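Local atomic coordinates of DUF574 domain-containing protein (Thermobifida fusca, PDB entry 2QE6), a protein that binds S-adenosylmethionine and is probably a methyltransferase of the Rossmann-like class. Residues Q92-V97 and A105-V110. The protein carries 1 engineered substitution. Sequence-based numbering, arbitrary orientation.
Sequences QNTHEV and ARVVYV
The phenol oxygen of Y109 reaches the first turn of the helix that starts at T94 and is gripped there twice by H95. The backbone N of H95 donates a nearly straight bond to Y109 OH (2.8 Å, 171°), and ND1 of the same residue is hydrogen-bonded to that oxygen at 2.6 Å. Y109 OH lies near the plane of the imidazole, at its edge; the two rings meet rim to rim, planes at 84°, and neither lies over the other's face. With CG between its backbone N and carbonyl carbon (chi1 81°), the H95 ring folds back over its own backbone, and its chi2 turns ND1 to the oxygen that N also holds.

T94 slides past the tyrosine, its CB 3.7 Å from Y109 CE1, while N93 CB touches the hydroxyl. V107 CG1 lies over the centre of one face of the Y109 ring, 3.9 Å from its plane, and also meets T94 CG2; V107 CG2 packs on CA and CB of H95. A phenylalanine in place of Y109 would probably leave both H95 N and ND1 without this partner and the imidazole freer to turn.

Further out, E96 OE1 accepts a bond from N93 N (2.7 Å), and E96 CG lies against one face of the H95 ring. T94 OG1 is hydrogen-bonded to D83 OD2 of strand 80-84, and T90 N bonds N93 OD1.

Helix 94-101 and strand 106-111 complete a parallel beta-alpha-beta unit begun by strand 80-84, as in Rossmann-like methyltransferases. From helix 54-75, L65 touches T94 and R62, which binds S-adenosylmethionine, touches N93, placing the contact beside the cofactor site.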
# COMPACT_ATOMS: atom_id res chain seq x y z
N GLN A 92 -0.45 9.87 9.40
CA GLN A 92 -0.14 8.60 10.12
C GLN A 92 0.52 7.58 9.21
O GLN A 92 -0.17 6.84 8.50
CB GLN A 92 -1.41 7.93 10.66
CG GLN A 92 -1.94 8.47 11.96
CD GLN A 92 -3.16 7.68 12.44
OE1 GLN A 92 -4.17 7.61 11.74
NE2 GLN A 92 -3.06 7.07 13.61
N ASN A 93 1.84 7.53 9.23
CA ASN A 93 2.57 6.63 8.35
C ASN A 93 2.89 5.33 9.07
O ASN A 93 2.86 5.27 10.32
CB ASN A 93 3.88 7.28 7.88
CG ASN A 93 3.65 8.55 7.10
OD1 ASN A 93 2.99 8.54 6.07
ND2 ASN A 93 4.20 9.65 7.59
N THR A 94 3.25 4.33 8.28
CA THR A 94 3.58 2.98 8.78
C THR A 94 4.50 2.94 9.98
O THR A 94 4.15 2.33 10.99
CB THR A 94 4.16 2.13 7.67
OG1 THR A 94 3.21 2.11 6.61
CG2 THR A 94 4.48 0.70 8.14
N HIS A 95 5.66 3.60 9.88
CA HIS A 95 6.63 3.55 10.97
C HIS A 95 6.14 4.22 12.26
O HIS A 95 6.53 3.85 13.38
CB HIS A 95 7.97 4.13 10.48
CG HIS A 95 8.05 5.62 10.50
ND1 HIS A 95 7.59 6.40 9.46
CD2 HIS A 95 8.62 6.48 11.39
CE1 HIS A 95 7.84 7.67 9.72
NE2 HIS A 95 8.46 7.75 10.89
N GLU A 96 5.28 5.21 12.09
CA GLU A 96 4.67 5.92 13.20
C GLU A 96 3.68 5.01 13.92
O GLU A 96 3.70 4.89 15.12
CB GLU A 96 4.00 7.20 12.68
CG GLU A 96 5.01 8.26 12.20
CD GLU A 96 4.42 9.31 11.22
OE1 GLU A 96 3.22 9.23 10.87
OE2 GLU A 96 5.19 10.21 10.81
N VAL A 97 2.82 4.35 13.16
CA VAL A 97 1.95 3.34 13.75
C VAL A 97 2.77 2.23 14.41
O VAL A 97 2.53 1.89 15.57
CB VAL A 97 1.03 2.73 12.66
CG1 VAL A 97 -0.01 1.87 13.33
CG2 VAL A 97 0.38 3.86 11.89
N ALA A 105 10.42 -1.30 16.32
CA ALA A 105 10.01 -1.71 14.98
C ALA A 105 10.88 -1.02 13.94
O ALA A 105 11.29 0.15 14.14
CB ALA A 105 8.54 -1.39 14.76
N ARG A 106 11.13 -1.72 12.82
CA ARG A 106 11.98 -1.22 11.73
C ARG A 106 11.20 -1.28 10.44
O ARG A 106 10.56 -2.31 10.16
CB ARG A 106 13.26 -2.03 11.63
CG ARG A 106 14.16 -1.89 12.87
CD ARG A 106 15.54 -2.48 12.65
NE ARG A 106 15.42 -3.87 12.21
CZ ARG A 106 15.21 -4.93 13.01
NH1 ARG A 106 15.08 -4.79 14.33
NH2 ARG A 106 15.11 -6.14 12.47
N VAL A 107 11.20 -0.17 9.69
CA VAL A 107 10.40 -0.08 8.47
C VAL A 107 11.28 0.44 7.34
O VAL A 107 12.05 1.42 7.52
CB VAL A 107 9.14 0.86 8.63
CG1 VAL A 107 8.33 0.91 7.35
CG2 VAL A 107 8.25 0.37 9.80
N VAL A 108 11.18 -0.22 6.20
CA VAL A 108 11.87 0.18 4.99
C VAL A 108 10.79 0.47 3.96
O VAL A 108 10.02 -0.41 3.63
CB VAL A 108 12.82 -0.92 4.47
CG1 VAL A 108 13.39 -0.52 3.08
CG2 VAL A 108 13.95 -1.21 5.52
N TYR A 109 10.72 1.72 3.51
CA TYR A 109 9.75 2.12 2.51
C TYR A 109 10.36 2.10 1.11
O TYR A 109 11.50 2.48 0.92
CB TYR A 109 9.26 3.54 2.77
CG TYR A 109 8.52 3.85 4.05
CD1 TYR A 109 7.18 3.55 4.22
CD2 TYR A 109 9.15 4.55 5.07
CE1 TYR A 109 6.47 3.93 5.41
CE2 TYR A 109 8.46 4.93 6.23
CZ TYR A 109 7.12 4.62 6.39
OH TYR A 109 6.51 5.04 7.58
N VAL A 110 9.57 1.71 0.12
CA VAL A 110 10.03 1.64 -1.26
C VAL A 110 8.95 2.26 -2.13
O VAL A 110 7.78 1.92 -1.98
CB VAL A 110 10.27 0.17 -1.70
CG1 VAL A 110 10.78 0.09 -3.15
CG2 VAL A 110 11.26 -0.50 -0.71